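Local coordinates for esterase (Uncultured bacterium, PDB 5EGN), which degrades N-acyl homoserine lactones, the quorum-sensing signals of bacteria, and is classed as a carboxylesterase, at residues Y66-E70 with D186-V190; F134-Y138 with F175-F180. The protein carries 2 engineered substitutions. One frame throughout, in Å; residues are numbered along the deposited sequence.

How the interactions relate
The four segments follow one another as 66-70, 134-138, 175-180 and 186-190, so interaction 2 falls wholly within the span of chain that interaction 1 brings together. Their centres lie about 16 Å apart. Helix 177-185 connects them: its first turn carries the aromatic contact of interaction 2, and the chain leaving its last turn packs on the start of helix 68-81 in interaction 1. The two also touch by packing, Tyr66 OH, hydrogen-bonded to Pro62 O, lying 3.3 Å from Val179 CG2. Interaction 2 belongs to the helical insertion between strands 110-116 and 206-211, probably the cap of this alpha/beta hydrolase, and interaction 1 ties the returning chain to the core.

Interaction 1. Residues Y66-E70 with D186-V190; sequences YSIME and DPNGV
Ile68 and Asn188 make the one direct hydrogen bond between the segments: Ile68 N donates to Asn188 O over 3.1 Å, with an N-H...O angle of 152°. Ser67 CA also points a C-H at that same Asn188 O, and Gly189 CA does the same toward Tyr66 O. A water extends the backbone seam, donating to Tyr66 O at 2.7 Å and accepting a weak bond from Val190 N. Next along the helix, Met69, bent at chi2 (86°), brings its SD to 3.8 Å from Asn188 CB and its CE alongside Asn188 OD1.

Behind this layer each segment braces itself. Asp186 OD1 takes the Asn188 N-H on its anti lone pair at 2.8 Å, an Asx turn, while Gly189 N bonds to Asp186 O. Replacing Asp186 by an alanine would probably leave the Asn188 N-H without its acceptor and let the turn that presents Asn188 O to Ile68 shift. Within 66-70, Ser67 OG accepts from Glu70 N at 3.2 Å, and Glu70 OE1 is gripped by both Ser67 N (3.0 Å) and Ser67 OG (2.7 Å). Asp186 OD2 lies 4.1 Å from Glu70 OE1, a like-charge approach that may raise the proton affinity of one carboxylate; the two donors on OE1 probably ease it. Ile68 and Val190 both reach Ile94 of helix 94-105. The Ser67-Glu70 pair is a capping box opening helix 68-81, here joined to the loop leaving helix 177-185 within the alpha/beta hydrolase fold.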
loop_
_atom_site.group_PDB
_atom_site.type_symbol
_atom_site.label_atom_id
_atom_site.label_comp_id
_atom_site.label_asym_id
_atom_site.label_seq_id
_atom_site.Cartn_x
_atom_site.Cartn_y
_atom_site.Cartn_z
ATOM N N TYR A 66 -3.793 -2.637 24.763
ATOM C CA TYR A 66 -4.504 -2.302 23.539
ATOM C C TYR A 66 -5.830 -1.611 23.818
ATOM O O TYR A 66 -6.863 -1.979 23.258
ATOM C CB TYR A 66 -4.727 -3.559 22.697
ATOM C CG TYR A 66 -3.439 -4.164 22.189
ATOM C CD1 TYR A 66 -2.746 -3.582 21.137
ATOM C CD2 TYR A 66 -2.911 -5.309 22.768
ATOM C CE1 TYR A 66 -1.568 -4.124 20.673
ATOM C CE2 TYR A 66 -1.731 -5.861 22.308
ATOM C CZ TYR A 66 -1.065 -5.263 21.260
ATOM O OH TYR A 66 0.111 -5.808 20.798
ATOM N N SER A 67 -5.797 -0.614 24.696
ATOM C CA SER A 67 -6.943 0.262 24.885
ATOM C C SER A 67 -6.901 1.332 23.805
ATOM O O SER A 67 -5.833 1.646 23.279
ATOM C CB SER A 67 -6.937 0.895 26.277
ATOM O OG SER A 67 -5.856 1.798 26.425
ATOM N N ILE A 68 -8.060 1.886 23.472
ATOM C CA ILE A 68 -8.140 2.926 22.456
ATOM C C ILE A 68 -7.373 4.168 22.910
ATOM O O ILE A 68 -6.815 4.904 22.093
ATOM C CB ILE A 68 -9.606 3.285 22.145
ATOM C CG1 ILE A 68 -10.378 2.026 21.750
ATOM C CG2 ILE A 68 -9.691 4.306 21.029
ATOM C CD1 ILE A 68 -9.819 1.330 20.530
ATOM N N MET A 69 -7.329 4.378 24.222
ATOM C CA MET A 69 -6.591 5.497 24.795
ATOM C C MET A 69 -5.093 5.361 24.526
ATOM O O MET A 69 -4.418 6.336 24.189
ATOM C CB MET A 69 -6.846 5.598 26.301
ATOM C CG MET A 69 -8.314 5.686 26.691
ATOM S SD MET A 69 -9.092 4.067 26.865
ATOM C CE MET A 69 -10.765 4.539 27.290
ATOM N N GLU A 70 -4.579 4.144 24.674
ATOM C CA GLU A 70 -3.165 3.873 24.429
ATOM C C GLU A 70 -2.809 4.049 22.949
ATOM O O GLU A 70 -1.745 4.584 22.616
ATOM C CB GLU A 70 -2.807 2.466 24.913
ATOM C CG GLU A 70 -2.645 2.379 26.431
ATOM C CD GLU A 70 -2.662 0.954 26.948
ATOM O OE1 GLU A 70 -3.650 0.237 26.680
ATOM O OE2 GLU A 70 -1.695 0.555 27.633
ATOM N N ASP A 186 -9.077 -6.446 26.666
ATOM C CA ASP A 186 -9.012 -5.126 27.284
ATOM C C ASP A 186 -10.419 -4.556 27.453
ATOM O O ASP A 186 -11.196 -4.525 26.500
ATOM C CB ASP A 186 -8.142 -4.185 26.444
ATOM C CG ASP A 186 -7.699 -2.949 27.209
ATOM O OD1 ASP A 186 -8.567 -2.222 27.737
ATOM O OD2 ASP A 186 -6.476 -2.704 27.282
ATOM N N PRO A 187 -10.751 -4.105 28.676
ATOM C CA PRO A 187 -12.063 -3.513 28.967
ATOM C C PRO A 187 -12.326 -2.233 28.177
ATOM O O PRO A 187 -13.445 -1.723 28.185
ATOM C CB PRO A 187 -11.991 -3.219 30.470
ATOM C CG PRO A 187 -10.535 -3.123 30.768
ATOM C CD PRO A 187 -9.894 -4.139 29.872
ATOM N N ASN A 188 -11.297 -1.716 27.516
ATOM C CA ASN A 188 -11.456 -0.589 26.611
ATOM C C ASN A 188 -10.801 -0.886 25.268
ATOM O O ASN A 188 -10.284 0.010 24.600
ATOM C CB ASN A 188 -10.873 0.683 27.226
ATOM C CG ASN A 188 -11.682 1.177 28.408
ATOM O OD1 ASN A 188 -12.703 1.845 28.240
ATOM N ND2 ASN A 188 -11.230 0.853 29.614
ATOM N N GLY A 189 -10.828 -2.159 24.885
ATOM C CA GLY A 189 -10.314 -2.589 23.599
ATOM C C GLY A 189 -11.306 -2.306 22.490
ATOM O O GLY A 189 -12.310 -1.634 22.713
ATOM N N VAL A 190 -11.032 -2.830 21.299
ATOM C CA VAL A 190 -11.841 -2.531 20.118
ATOM C C VAL A 190 -13.316 -2.904 20.302
ATOM O O VAL A 190 -14.202 -2.234 19.770
ATOM C CB VAL A 190 -11.279 -3.249 18.863
ATOM C CG1 VAL A 190 -11.282 -4.762 19.049
ATOM C CG2 VAL A 190 -12.056 -2.852 17.616
HETATM O O HOH W 1 -8.269 -2.511 21.006
#

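Interaction 2. Residues F134-Y138 with F175-F180; sequences FQNDY and FPKHVF
Tyr138 and Phe180 are both thrown out along extended first torsions, CG opposite the backbone N (chi1 163° in Tyr138), and their side chains run past each other in opposite directions where the helices meet. Lys177 starts the same way but then bends at each later torsion, which lays its chain over the tyrosine ring.

Phe180, Lys177 and Phe175 all converge on Tyr138, and Phe134 joins the group through Phe180. The edge of Tyr138 is turned to the face of Phe180 in an edge-to-face pair, ring centroids 4.8 Å apart and planes at 57°; the atom that does the touching is CE1, over the centre of the phenylalanine ring and 3.6 Å from Phe180 CG. One face of the tyrosine is taken by Lys177. The CD methylene of Lys177 sits squarely over it in a CH-pi contact, 3.6 Å from the ring centroid of Tyr138, and NZ of Lys177 lies 4.5 Å from that centroid, an off-centre cation-pi interaction on the CB side of the ring. The ammonium also has a long, weak ion pair with Asp181, one turn along the same helix.

Phe134, Tyr138 and Phe180 form an aromatic cluster joining helix 128-136 and the start of helix 138-146 to the first turn of helix 177-185, within the helical insertion that probably makes up the cap of this alpha/beta hydrolase.

Phe134 CD1 comes to 3.5 Å from Phe180 CZ, the two rings meeting obliquely with planes at 32°. At the far end of the tyrosine, OH lies in the plane of the Phe175 ring at its edge, nearest to CE2. The Phe175 ring in turn packs edge-to-face with Phe28 and meets the ring of His56, while Phe180 also rests on Phe28.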
loop_
_atom_site.group_PDB
_atom_site.type_symbol
_atom_site.label_atom_id
_atom_site.label_comp_id
_atom_site.label_asym_id
_atom_site.label_seq_id
_atom_site.Cartn_x
_atom_site.Cartn_y
_atom_site.Cartn_z
ATOM N N PHE A 134 -15.793 -16.605 17.591
ATOM C CA PHE A 134 -14.392 -16.198 17.651
ATOM C C PHE A 134 -13.611 -17.020 18.674
ATOM O O PHE A 134 -12.400 -17.197 18.538
ATOM C CB PHE A 134 -14.272 -14.707 17.980
ATOM C CG PHE A 134 -14.361 -13.810 16.777
ATOM C CD1 PHE A 134 -13.286 -13.685 15.911
ATOM C CD2 PHE A 134 -15.513 -13.087 16.515
ATOM C CE1 PHE A 134 -13.359 -12.858 14.805
ATOM C CE2 PHE A 134 -15.592 -12.258 15.410
ATOM C CZ PHE A 134 -14.514 -12.145 14.555
ATOM N N GLN A 135 -14.302 -17.513 19.696
ATOM C CA GLN A 135 -13.664 -18.388 20.678
ATOM C C GLN A 135 -13.509 -19.813 20.151
ATOM O O GLN A 135 -12.594 -20.537 20.540
ATOM C CB GLN A 135 -14.461 -18.408 21.983
ATOM N N ASN A 136 -14.413 -20.210 19.263
ATOM C CA ASN A 136 -14.461 -21.577 18.762
ATOM C C ASN A 136 -13.564 -21.760 17.543
ATOM O O ASN A 136 -12.776 -22.701 17.472
ATOM C CB ASN A 136 -15.907 -21.957 18.431
ATOM C CG ASN A 136 -16.018 -23.290 17.722
ATOM O OD1 ASN A 136 -15.968 -23.358 16.494
ATOM N ND2 ASN A 136 -16.185 -24.358 18.493
ATOM N N ASP A 137 -13.688 -20.845 16.589
ATOM C CA ASP A 137 -12.869 -20.868 15.387
ATOM C C ASP A 137 -12.545 -19.441 14.972
ATOM O O ASP A 137 -13.351 -18.773 14.338
ATOM C CB ASP A 137 -13.583 -21.612 14.258
ATOM C CG ASP A 137 -12.652 -21.969 13.115
ATOM O OD1 ASP A 137 -11.475 -21.544 13.142
ATOM O OD2 ASP A 137 -13.098 -22.670 12.185
ATOM N N TYR A 138 -11.358 -18.983 15.344
ATOM C CA TYR A 138 -10.954 -17.599 15.121
ATOM C C TYR A 138 -10.977 -17.191 13.647
ATOM O O TYR A 138 -11.698 -16.267 13.260
ATOM C CB TYR A 138 -9.559 -17.366 15.698
ATOM C CG TYR A 138 -8.880 -16.116 15.185
ATOM C CD1 TYR A 138 -9.299 -14.857 15.590
ATOM C CD2 TYR A 138 -7.809 -16.195 14.302
ATOM C CE1 TYR A 138 -8.674 -13.710 15.127
ATOM C CE2 TYR A 138 -7.181 -15.057 13.830
ATOM C CZ TYR A 138 -7.616 -13.819 14.248
ATOM O OH TYR A 138 -6.990 -12.687 13.785
ATOM N N PHE A 175 -0.476 -9.381 11.793
ATOM C CA PHE A 175 -1.465 -9.377 12.859
ATOM C C PHE A 175 -1.452 -10.712 13.589
ATOM O O PHE A 175 -2.147 -11.647 13.193
ATOM C CB PHE A 175 -2.854 -9.088 12.288
ATOM C CG PHE A 175 -3.932 -8.972 13.326
ATOM C CD1 PHE A 175 -3.981 -7.879 14.173
ATOM C CD2 PHE A 175 -4.913 -9.943 13.437
ATOM C CE1 PHE A 175 -4.977 -7.762 15.124
ATOM C CE2 PHE A 175 -5.914 -9.832 14.385
ATOM C CZ PHE A 175 -5.945 -8.740 15.230
ATOM N N PRO A 176 -0.647 -10.809 14.657
ATOM C CA PRO A 176 -0.561 -12.056 15.422
ATOM C C PRO A 176 -1.798 -12.279 16.280
ATOM O O PRO A 176 -2.549 -11.342 16.539
ATOM C CB PRO A 176 0.682 -11.850 16.287
ATOM C CG PRO A 176 0.768 -10.386 16.467
ATOM C CD PRO A 176 0.225 -9.760 15.210
ATOM N N LYS A 177 -1.998 -13.516 16.715
ATOM C CA LYS A 177 -3.211 -13.903 17.426
ATOM C C LYS A 177 -3.317 -13.268 18.811
ATOM O O LYS A 177 -4.414 -12.945 19.282
ATOM C CB LYS A 177 -3.271 -15.424 17.544
ATOM C CG LYS A 177 -4.595 -15.950 18.037
ATOM C CD LYS A 177 -5.757 -15.368 17.259
ATOM C CE LYS A 177 -6.970 -15.276 18.165
ATOM N NZ LYS A 177 -7.280 -16.578 18.825
ATOM N N HIS A 178 -2.169 -13.086 19.455
ATOM C CA HIS A 178 -2.137 -12.556 20.811
ATOM C C HIS A 178 -2.570 -11.094 20.856
ATOM O O HIS A 178 -3.048 -10.615 21.880
ATOM C CB HIS A 178 -0.740 -12.709 21.417
ATOM C CG HIS A 178 0.235 -11.662 20.973
ATOM N ND1 HIS A 178 1.056 -11.825 19.878
ATOM C CD2 HIS A 178 0.531 -10.445 21.488
ATOM C CE1 HIS A 178 1.808 -10.748 19.732
ATOM N NE2 HIS A 178 1.509 -9.896 20.695
ATOM N N VAL A 179 -2.394 -10.385 19.746
ATOM C CA VAL A 179 -2.853 -9.006 19.658
ATOM C C VAL A 179 -4.376 -8.976 19.618
ATOM O O VAL A 179 -5.007 -8.152 20.285
ATOM C CB VAL A 179 -2.279 -8.288 18.425
ATOM C CG1 VAL A 179 -2.953 -6.939 18.226
ATOM C CG2 VAL A 179 -0.785 -8.109 18.582
ATOM N N PHE A 180 -4.965 -9.885 18.847
ATOM C CA PHE A 180 -6.416 -10.017 18.816
ATOM C C PHE A 180 -6.931 -10.345 20.212
ATOM O O PHE A 180 -7.813 -9.660 20.728
ATOM C CB PHE A 180 -6.855 -11.094 17.820
ATOM C CG PHE A 180 -8.344 -11.311 17.777
ATOM C CD1 PHE A 180 -8.927 -12.367 18.459
ATOM C CD2 PHE A 180 -9.162 -10.447 17.065
ATOM C CE1 PHE A 180 -10.293 -12.563 18.423
ATOM C CE2 PHE A 180 -10.528 -10.640 17.025
ATOM C CZ PHE A 180 -11.092 -11.699 17.706
#